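Putative branched-chain amino acid aminotransferase IlvE (Streptococcus mutans, PDB 4DQN) probably catalyses the pyridoxal 5'-phosphate-dependent transfer of the amino group from leucine, isoleucine or valine to 2-oxoglutarate in branched-chain amino acid metabolism. Local coordinates at residues S250-S255 with C287-V292; A60-K65 with E84-T89; L256-E261 with K334-W339; D210-D215 with E223-A228. One frame throughout, in Å; residues are numbered along the deposited sequence.

Interaction 1. Residues S250-S255 with C287-V292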
# COMPACT_ATOMS: atom_id res chain seq x y z
N SER A 250 15.32 9.92 4.70
CA SER A 250 16.09 9.85 3.45
C SER A 250 17.60 9.84 3.70
O SER A 250 18.10 10.42 4.67
CB SER A 250 15.68 10.96 2.46
OG SER A 250 16.40 12.16 2.66
N VAL A 251 18.33 9.13 2.84
CA VAL A 251 19.79 9.10 2.92
C VAL A 251 20.33 10.51 2.68
O VAL A 251 21.31 10.94 3.30
CB VAL A 251 20.36 8.11 1.88
CG1 VAL A 251 21.87 7.98 2.03
CG2 VAL A 251 19.71 6.75 2.04
N THR A 252 19.66 11.24 1.80
CA THR A 252 20.05 12.61 1.48
C THR A 252 19.96 13.51 2.72
O THR A 252 20.86 14.30 2.98
CB THR A 252 19.20 13.16 0.33
OG1 THR A 252 19.20 12.21 -0.74
CG2 THR A 252 19.77 14.47 -0.20
N LYS A 253 18.89 13.36 3.50
CA LYS A 253 18.73 14.14 4.73
C LYS A 253 19.84 13.89 5.74
O LYS A 253 20.39 14.83 6.32
CB LYS A 253 17.38 13.86 5.39
CG LYS A 253 17.37 14.28 6.86
CD LYS A 253 16.07 13.98 7.57
CE LYS A 253 15.99 12.54 8.04
NZ LYS A 253 14.67 12.31 8.72
N TYR A 254 20.18 12.62 5.97
CA TYR A 254 21.24 12.31 6.92
C TYR A 254 22.57 12.86 6.43
O TYR A 254 23.36 13.39 7.22
CB TYR A 254 21.32 10.80 7.17
CG TYR A 254 20.19 10.31 8.03
CD1 TYR A 254 19.75 11.06 9.11
CD2 TYR A 254 19.53 9.12 7.74
CE1 TYR A 254 18.71 10.64 9.91
CE2 TYR A 254 18.48 8.68 8.53
CZ TYR A 254 18.07 9.45 9.61
OH TYR A 254 17.03 9.05 10.41
N SER A 255 22.80 12.73 5.13
CA SER A 255 24.01 13.27 4.50
C SER A 255 24.12 14.79 4.66
O SER A 255 25.20 15.31 4.94
CB SER A 255 24.05 12.87 3.03
OG SER A 255 24.07 11.46 2.91
N CYS A 287 14.71 17.42 0.09
CA CYS A 287 15.90 16.65 -0.26
C CYS A 287 15.59 15.17 -0.43
O CYS A 287 14.72 14.63 0.25
CB CYS A 287 17.02 16.87 0.75
SG CYS A 287 16.67 16.30 2.43
N GLY A 288 16.27 14.53 -1.38
CA GLY A 288 16.07 13.12 -1.64
C GLY A 288 16.98 12.68 -2.77
O GLY A 288 17.61 13.52 -3.42
N THR A 289 17.06 11.37 -3.02
CA THR A 289 17.92 10.83 -4.07
C THR A 289 17.63 11.40 -5.46
O THR A 289 18.52 11.89 -6.16
CB THR A 289 17.81 9.30 -4.14
OG1 THR A 289 18.30 8.74 -2.92
CG2 THR A 289 18.62 8.77 -5.33
N ALA A 290 16.36 11.35 -5.85
CA ALA A 290 15.97 11.83 -7.17
C ALA A 290 16.05 13.35 -7.23
O ALA A 290 16.53 13.93 -8.20
CB ALA A 290 14.55 11.35 -7.49
N ALA A 291 15.58 13.98 -6.16
CA ALA A 291 15.52 15.42 -6.07
C ALA A 291 16.90 16.07 -5.88
O ALA A 291 17.17 17.14 -6.45
CB ALA A 291 14.58 15.82 -4.93
N VAL A 292 17.77 15.41 -5.11
CA VAL A 292 18.99 16.00 -4.54
C VAL A 292 18.58 17.09 -3.57
O VAL A 292 18.23 16.80 -2.42
CB VAL A 292 19.99 16.49 -5.60
CG1 VAL A 292 21.30 16.81 -4.93
CG2 VAL A 292 20.20 15.43 -6.67

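Interaction 2. Residues A60-K65 with E84-T89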
# COMPACT_ATOMS: atom_id res chain seq x y z
N ALA A 60 8.28 -3.27 -1.34
CA ALA A 60 9.14 -2.19 -0.89
C ALA A 60 10.16 -1.90 -1.97
O ALA A 60 10.47 -2.76 -2.80
CB ALA A 60 9.86 -2.60 0.39
N PHE A 61 10.68 -0.68 -1.98
CA PHE A 61 11.69 -0.36 -2.96
C PHE A 61 12.74 0.59 -2.39
O PHE A 61 12.58 1.12 -1.30
CB PHE A 61 11.07 0.18 -4.26
CG PHE A 61 10.48 1.57 -4.13
CD1 PHE A 61 11.25 2.70 -4.42
CD2 PHE A 61 9.16 1.74 -3.77
CE1 PHE A 61 10.70 3.97 -4.33
CE2 PHE A 61 8.60 3.01 -3.68
CZ PHE A 61 9.37 4.13 -3.95
N GLU A 62 13.83 0.73 -3.13
CA GLU A 62 14.85 1.71 -2.81
C GLU A 62 15.17 2.51 -4.06
O GLU A 62 14.64 2.24 -5.15
CB GLU A 62 16.11 1.02 -2.27
CG GLU A 62 16.06 0.82 -0.78
CD GLU A 62 16.03 2.14 -0.03
OE1 GLU A 62 16.61 3.14 -0.52
OE2 GLU A 62 15.43 2.18 1.08
N GLY A 63 16.02 3.52 -3.88
CA GLY A 63 16.45 4.35 -4.98
C GLY A 63 17.82 4.87 -4.64
O GLY A 63 18.03 5.43 -3.55
N LEU A 64 18.77 4.69 -5.55
CA LEU A 64 20.13 5.17 -5.33
C LEU A 64 20.79 5.37 -6.67
O LEU A 64 20.33 4.83 -7.68
CB LEU A 64 20.93 4.20 -4.44
CG LEU A 64 21.25 2.77 -4.92
CD1 LEU A 64 22.38 2.16 -4.10
CD2 LEU A 64 20.01 1.86 -4.88
N LYS A 65 21.84 6.18 -6.71
CA LYS A 65 22.44 6.55 -7.98
C LYS A 65 23.89 6.09 -8.12
O LYS A 65 24.60 5.96 -7.12
CB LYS A 65 22.36 8.08 -8.17
CG LYS A 65 20.97 8.56 -8.56
CD LYS A 65 20.85 10.08 -8.44
CE LYS A 65 19.57 10.60 -9.06
NZ LYS A 65 19.43 12.08 -8.88
N GLU A 84 20.24 -0.74 4.66
CA GLU A 84 19.77 -0.78 6.04
C GLU A 84 18.34 -0.27 6.12
O GLU A 84 17.53 -0.80 6.89
CB GLU A 84 20.72 0.01 6.96
CG GLU A 84 22.11 -0.65 7.03
CD GLU A 84 23.13 0.10 7.89
OE1 GLU A 84 22.81 1.22 8.39
OE2 GLU A 84 24.25 -0.43 8.07
N ARG A 85 18.02 0.73 5.32
CA ARG A 85 16.65 1.22 5.27
C ARG A 85 15.69 0.17 4.70
O ARG A 85 14.57 -0.00 5.20
CB ARG A 85 16.55 2.54 4.48
CG ARG A 85 15.14 3.13 4.49
CD ARG A 85 15.08 4.53 3.90
NE ARG A 85 15.39 4.55 2.46
CZ ARG A 85 15.42 5.66 1.72
NH1 ARG A 85 15.18 6.84 2.27
NH2 ARG A 85 15.70 5.58 0.42
N LEU A 86 16.14 -0.55 3.66
CA LEU A 86 15.34 -1.64 3.09
C LEU A 86 15.15 -2.76 4.10
O LEU A 86 14.13 -3.45 4.08
CB LEU A 86 15.99 -2.20 1.82
CG LEU A 86 15.16 -2.62 0.60
CD1 LEU A 86 15.82 -3.75 -0.19
CD2 LEU A 86 13.69 -2.91 0.88
N GLN A 87 16.13 -2.97 4.98
CA GLN A 87 16.02 -4.02 5.99
C GLN A 87 14.95 -3.65 7.01
O GLN A 87 14.14 -4.49 7.40
CB GLN A 87 17.37 -4.27 6.68
CG GLN A 87 18.35 -5.10 5.85
CD GLN A 87 19.80 -4.73 6.10
OE1 GLN A 87 20.12 -4.04 7.07
NE2 GLN A 87 20.68 -5.19 5.22
N ARG A 88 14.95 -2.39 7.44
CA ARG A 88 13.92 -1.94 8.36
C ARG A 88 12.54 -1.95 7.70
O ARG A 88 11.54 -2.29 8.33
CB ARG A 88 14.26 -0.55 8.89
CG ARG A 88 15.40 -0.55 9.90
CD ARG A 88 15.57 0.82 10.51
NE ARG A 88 16.28 1.71 9.60
CZ ARG A 88 17.61 1.75 9.49
NH1 ARG A 88 18.36 0.94 10.24
NH2 ARG A 88 18.18 2.58 8.63
N THR A 89 12.49 -1.59 6.42
CA THR A 89 11.23 -1.60 5.67
C THR A 89 10.68 -3.03 5.55
O THR A 89 9.47 -3.27 5.68
CB THR A 89 11.43 -0.97 4.28
OG1 THR A 89 11.77 0.42 4.43
CG2 THR A 89 10.16 -1.05 3.49
O HOH W 1 13.36 0.83 1.74
O HOH W 2 16.02 6.67 -2.36

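Interaction 3. Residues L256-E261 with K334-W339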
# COMPACT_ATOMS: atom_id res chain seq x y z
N LEU A 256 23.00 15.49 4.48
CA LEU A 256 22.96 16.94 4.60
C LEU A 256 23.16 17.38 6.05
O LEU A 256 23.90 18.34 6.32
CB LEU A 256 21.64 17.51 4.05
CG LEU A 256 21.56 17.51 2.51
CD1 LEU A 256 20.23 18.03 2.01
CD2 LEU A 256 22.72 18.33 1.92
N LEU A 257 22.52 16.66 6.96
CA LEU A 257 22.74 16.84 8.40
C LEU A 257 24.23 16.76 8.72
O LEU A 257 24.79 17.61 9.44
CB LEU A 257 22.05 15.70 9.14
CG LEU A 257 20.92 15.93 10.15
CD1 LEU A 257 20.40 17.35 10.17
CD2 LEU A 257 19.79 14.94 9.89
N TYR A 258 24.86 15.72 8.18
CA TYR A 258 26.27 15.45 8.41
C TYR A 258 27.13 16.57 7.83
O TYR A 258 27.97 17.12 8.53
CB TYR A 258 26.63 14.11 7.77
CG TYR A 258 28.03 13.63 8.06
CD1 TYR A 258 29.13 14.15 7.39
CD2 TYR A 258 28.25 12.62 8.99
CE1 TYR A 258 30.40 13.70 7.66
CE2 TYR A 258 29.52 12.17 9.26
CZ TYR A 258 30.59 12.71 8.59
OH TYR A 258 31.86 12.24 8.85
N LEU A 259 26.91 16.91 6.57
CA LEU A 259 27.76 17.92 5.91
C LEU A 259 27.56 19.31 6.51
O LEU A 259 28.53 20.03 6.72
CB LEU A 259 27.51 17.95 4.40
CG LEU A 259 27.82 16.63 3.68
CD1 LEU A 259 27.46 16.72 2.20
CD2 LEU A 259 29.30 16.26 3.86
N ALA A 260 26.32 19.67 6.82
CA ALA A 260 26.04 20.95 7.46
C ALA A 260 26.90 21.15 8.71
O ALA A 260 27.50 22.21 8.92
CB ALA A 260 24.56 21.07 7.81
N GLU A 261 26.98 20.11 9.54
CA GLU A 261 27.79 20.17 10.76
C GLU A 261 29.28 20.10 10.45
O GLU A 261 30.04 21.01 10.81
CB GLU A 261 27.41 19.03 11.73
CG GLU A 261 28.22 19.05 13.04
CD GLU A 261 27.83 17.94 14.00
OE1 GLU A 261 26.78 17.29 13.79
OE2 GLU A 261 28.57 17.71 14.98
N LYS A 334 36.38 15.84 -1.52
CA LYS A 334 36.75 14.74 -0.63
C LYS A 334 35.56 14.26 0.20
O LYS A 334 34.84 15.07 0.79
CB LYS A 334 37.87 15.14 0.33
CG LYS A 334 38.54 13.93 1.00
CD LYS A 334 39.20 14.31 2.33
CE LYS A 334 40.36 13.41 2.68
NZ LYS A 334 40.13 11.96 2.44
N ALA A 335 35.38 12.94 0.26
CA ALA A 335 34.20 12.36 0.92
C ALA A 335 34.43 12.10 2.39
O ALA A 335 35.57 11.90 2.81
CB ALA A 335 33.83 11.05 0.25
N PRO A 336 33.35 12.08 3.18
CA PRO A 336 33.52 11.55 4.53
C PRO A 336 33.94 10.08 4.43
O PRO A 336 33.68 9.45 3.40
CB PRO A 336 32.11 11.66 5.13
CG PRO A 336 31.46 12.79 4.37
CD PRO A 336 32.00 12.65 2.96
N GLU A 337 34.58 9.56 5.47
CA GLU A 337 34.96 8.16 5.52
C GLU A 337 33.76 7.22 5.34
O GLU A 337 32.72 7.43 5.95
CB GLU A 337 35.64 7.86 6.86
CG GLU A 337 36.50 6.61 6.86
CD GLU A 337 37.82 6.82 6.15
OE1 GLU A 337 38.03 7.92 5.58
OE2 GLU A 337 38.65 5.89 6.17
N GLY A 338 33.91 6.21 4.48
CA GLY A 338 32.91 5.17 4.33
C GLY A 338 31.73 5.47 3.43
O GLY A 338 30.86 4.62 3.25
N TRP A 339 31.67 6.68 2.85
CA TRP A 339 30.52 7.07 2.02
C TRP A 339 30.58 6.57 0.59
O TRP A 339 29.55 6.22 -0.00
CB TRP A 339 30.36 8.59 1.99
CG TRP A 339 29.73 9.17 3.22
CD1 TRP A 339 29.68 8.61 4.47
CD2 TRP A 339 29.06 10.43 3.31
NE1 TRP A 339 29.03 9.46 5.33
CE2 TRP A 339 28.64 10.58 4.65
CE3 TRP A 339 28.79 11.45 2.39
CZ2 TRP A 339 27.94 11.72 5.09
CZ3 TRP A 339 28.11 12.58 2.83
CH2 TRP A 339 27.70 12.71 4.17
O HOH W 3 31.88 9.12 8.54

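Interaction 4. Residues D210-D215 with E223-A228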
# COMPACT_ATOMS: atom_id res chain seq x y z
N ASP A 210 4.17 19.60 -5.69
CA ASP A 210 3.73 18.48 -4.88
C ASP A 210 3.07 19.01 -3.61
O ASP A 210 2.97 20.22 -3.41
CB ASP A 210 4.91 17.57 -4.52
CG ASP A 210 4.51 16.12 -4.33
OD1 ASP A 210 3.33 15.85 -4.02
OD2 ASP A 210 5.39 15.24 -4.49
N VAL A 211 2.61 18.09 -2.78
CA VAL A 211 2.01 18.43 -1.50
C VAL A 211 3.06 18.30 -0.39
O VAL A 211 3.91 17.40 -0.43
CB VAL A 211 0.75 17.54 -1.23
CG1 VAL A 211 0.56 17.24 0.24
CG2 VAL A 211 -0.50 18.19 -1.79
N ILE A 212 3.04 19.23 0.57
CA ILE A 212 3.76 19.04 1.83
C ILE A 212 2.75 18.52 2.85
O ILE A 212 1.73 19.16 3.10
CB ILE A 212 4.42 20.34 2.32
CG1 ILE A 212 5.58 20.73 1.39
CG2 ILE A 212 4.96 20.20 3.73
CD1 ILE A 212 6.21 22.07 1.75
N TYR A 213 3.02 17.35 3.40
CA TYR A 213 2.11 16.70 4.33
C TYR A 213 2.44 17.10 5.75
O TYR A 213 3.60 17.26 6.09
CB TYR A 213 2.22 15.17 4.21
CG TYR A 213 1.82 14.66 2.86
CD1 TYR A 213 2.75 14.48 1.85
CD2 TYR A 213 0.49 14.36 2.58
CE1 TYR A 213 2.38 14.01 0.61
CE2 TYR A 213 0.10 13.89 1.35
CZ TYR A 213 1.05 13.72 0.37
OH TYR A 213 0.65 13.26 -0.87
N LEU A 214 1.41 17.25 6.59
CA LEU A 214 1.63 17.55 8.01
C LEU A 214 1.42 16.28 8.82
O LEU A 214 0.96 15.26 8.29
CB LEU A 214 0.70 18.66 8.49
CG LEU A 214 0.68 19.93 7.65
CD1 LEU A 214 -0.08 21.03 8.37
CD2 LEU A 214 2.11 20.36 7.32
N ASP A 215 1.76 16.33 10.11
CA ASP A 215 1.65 15.15 10.96
C ASP A 215 0.19 14.70 11.02
O ASP A 215 -0.71 15.53 11.20
CB ASP A 215 2.24 15.41 12.35
CG ASP A 215 1.38 16.33 13.19
OD1 ASP A 215 1.41 17.55 12.94
OD2 ASP A 215 0.69 15.82 14.10
N GLU A 223 5.76 17.05 7.99
CA GLU A 223 6.31 15.71 7.90
C GLU A 223 7.28 15.61 6.74
O GLU A 223 8.49 15.42 6.94
CB GLU A 223 5.18 14.70 7.68
CG GLU A 223 4.27 14.54 8.86
CD GLU A 223 4.56 13.30 9.66
OE1 GLU A 223 4.39 12.19 9.12
OE2 GLU A 223 4.97 13.44 10.83
N GLU A 224 6.75 15.71 5.53
CA GLU A 224 7.58 15.61 4.35
C GLU A 224 6.97 16.27 3.10
O GLU A 224 5.78 16.62 3.08
CB GLU A 224 7.98 14.15 4.08
CG GLU A 224 6.85 13.13 4.14
CD GLU A 224 7.37 11.70 4.15
OE1 GLU A 224 8.19 11.36 5.03
OE2 GLU A 224 6.97 10.91 3.28
N VAL A 225 7.81 16.41 2.08
CA VAL A 225 7.48 17.10 0.83
C VAL A 225 7.36 16.05 -0.26
O VAL A 225 8.36 15.64 -0.86
CB VAL A 225 8.59 18.09 0.47
CG1 VAL A 225 8.14 19.03 -0.65
CG2 VAL A 225 9.03 18.88 1.71
N GLY A 226 6.13 15.61 -0.52
CA GLY A 226 5.91 14.46 -1.38
C GLY A 226 6.60 13.28 -0.73
O GLY A 226 6.34 12.97 0.44
N SER A 227 7.52 12.65 -1.47
CA SER A 227 8.27 11.53 -0.93
C SER A 227 9.64 11.96 -0.41
O SER A 227 10.43 11.11 0.06
CB SER A 227 8.43 10.43 -1.99
OG SER A 227 9.25 10.87 -3.06
N ALA A 228 9.92 13.26 -0.47
CA ALA A 228 11.22 13.82 -0.04
C ALA A 228 11.12 14.48 1.34
O ALA A 228 10.03 14.83 1.79
CB ALA A 228 11.72 14.83 -1.07

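Interaction 1. Residues S250-S255 with C287-V292
T252, in the first turn of helix 251-262, pushes its side chain against the backbone at the end of strand 281-288. Its two branches divide the work. With OG1 beside the backbone N (chi1 -50°), the methyl CG2 is anti to it and lies 3.8 Å from C287 CB and 3.6 Å from V292 O, so it covers the place where the chain leaves one strand and enters the next. OG1 drops instead onto the peptide between G288 and T289, with T252 OG1 3.0 Å from G288 C. Although T289 N is nearly as close, the angle is poor and no hydrogen bond forms; the hydroxyl rests over the peptide group.

C287, next to G288, reaches the following residue of the helix. Its sulfur touches backbone as well as side chain, C287 SG being 3.8 Å from K253 CA, while the rest of the lysine runs off toward E270, a long and weak ion pair. S250 is the N-cap of this helix: K253 N donates to S250 OG over 2.9 Å. The helix start is thus set against the tight turn of a beta hairpin, strands 281-288 and 292-301, in which G288 N bonds V292 O. This turn approaches the predicted cofactor lysine: the T289 side chain is about 7 Å from that of K188. L325 of helix 316-329 also packs on T252, and N229 of strand 228-234 receives a hydrogen bond from S250 N through its side-chain oxygen OD1.

Interaction 2. Residues A60-K65 with E84-T89
E62 and R85 meet side-on, the carboxylate and guanidinium planes only 27° apart, in a two-pronged salt bridge between strand 59-68 and helix 79-92. E62 OE2 accepts through its syn lone pair from R85 NE, 2.7 Å away; R85 NH2 reaches E62 OE1 over 2.8 Å, also from the syn side but 20° out of the carboxylate plane. Both bonds are fairly straight, and both oxygens lie close to the guanidinium plane, so the pair fixes the rotation of each group. R85 CG is anti to the backbone N (chi1 -176°) and the chain bends at chi3, which turns the guanidinium edge toward the glutamate.

Further bonds hold the same groups. E62 OE1 accepts from N82 ND2, and a water donates to E62 OE2 over 2.6 Å while also serving F61 O and T89 OG1. R85 NH1 donates to P249 O. The arginine and the N82 donor would favour the ionised form of this buried carboxylate. Beside the polar pair the packing is aliphatic: E62 CG and L86 CG are 3.8 Å apart, their side chains sliding past each other in opposite directions. A60 CB presses on T89 CG2 at 3.5 Å, tighter than usual for two carbons, and also touches L86 CD2.

The R85 side chain is about 4 Å from that of K188, the predicted cofactor lysine, so the salt bridge holds an arginine at the edge of the probable cofactor site. T89 OG1 bonds the K188 backbone N. Strand 59-68 is flanked by strand 126-136, through P131 against E62, while F150 of strand 147-157 packs on L86.

Interaction 3. Residues L256-E261 with K334-W339
Y258 and L259 of helix 251-262 receive W339 and P336 from the loop that follows helix 316-329. The close packing is between rings. W339 CZ2 sits over one face of the Y258 ring, displaced toward its rim and 3.5 Å from Y258 CG. The tyrosine and the six-membered ring of the indole are tilted at 57° to each other, with centroids 4.9 Å apart, so the pair is neither a parallel stack nor a T-shape. Y258 CG stands anti to its own backbone N (chi1 -173°), which swings the ring out from the helix toward the loop. P336 fills in beside this pair: P336 CG is 3.6 Å from Y258 CE1 and also lies over a face of the W339 ring. On the inner side, L259 CD2 reaches W339 CH2 at 3.9 Å and touches P336 CG more distantly. L325 and I328 of helix 316-329 pack on L259 too, making this the deeper part of the contact.

Away from it the contact loosens. No direct hydrogen bond joins the two segments; toward the outside, a water lies 3.1 Å from Y258 OH and donates to E337 O over 3.2 Å. E337 and G338, both exposed, are the central residues of a type II beta turn running from P336 to W339, with G338 at positive phi.

R78 makes a cation-pi contact with W339. Together Y258, L259, P336 and W339 form a hydrophobic patch on the side of the helix; the loop leads into strand 340-342, outermost in the seven-stranded antiparallel sheet, so the contact ties that sheet's edge to helix 251-262.

Interaction 4. Residues D210-D215 with E223-A228
Y213 and E223 sit on neighbouring strands of a beta hairpin, strands 211-214 and 222-225, whose antiparallel axes are 4.8 Å apart. A classic beta bulge interrupts the pairing: E223 and E224 both lie opposite Y213. The tyrosine backbone serves both, Y213 N donating to E224 O and Y213 O accepting from E223 N, each over 2.9 Å.

The E223 side chain runs from the bulge along the neighbouring strand. Its CB lies against the carbonyl of Y213, 3.4 Å from Y213 O. CG packs on the peptide between L214 and D215, with E223 CG 3.3 Å from D215 N. At chi2 the chain bends, which brings CD over D215 CA. At the tip, OE2 touches D215 CB at 3.7 Å, but the polar partners of the carboxylate lie elsewhere: S244 OG bonds OE2 and S246 OG bonds OE1. Two serine hydroxyls from the loop before helix 251-262 thus hold both oxygens of this buried carboxylate. D215 directs its carboxylate to T218 OG1 and the backbone N of T220 and K221, so the two acids do not touch.

On the sheet face opposite the Y213 and E224 side chains, I212 and V225 form a non-hydrogen-bonded pair and lie side by side, pointing the same way, where F170 of strand 168-172 packs on both. E224 OE1 is bonded by L248 N, and its side chain is about 8 Å from that of K188, the predicted cofactor lysine. At the far end, V225 to A228 make a type II' turn; G226 N bonds V211 O, and D210 OD2 comes to within 3.2 Å of G226 CA.

In the fold
Along the chain interaction 2 comes first, then interaction 4, while interactions 1 and 3 alternate their segments and share helix 251-262. Interaction 1 is central, 13 to 14 Å centre to centre from each of the others and touching all three: K65 of interaction 2 bonds T289, L256 and W339 of interaction 3 meet C287 and S255, and A228 of interaction 4 packs on C287. Interactions 1 and 4 share the mixed sheet, whereas interaction 2 belongs to the seven-stranded antiparallel sheet. Interactions 1, 2 and 4 therefore gather around K188, the predicted cofactor lysine, from both sheets. Interaction 3 lies away from it, joining helix 251-262 to the loop that enters strand 340-342 of the antiparallel sheet.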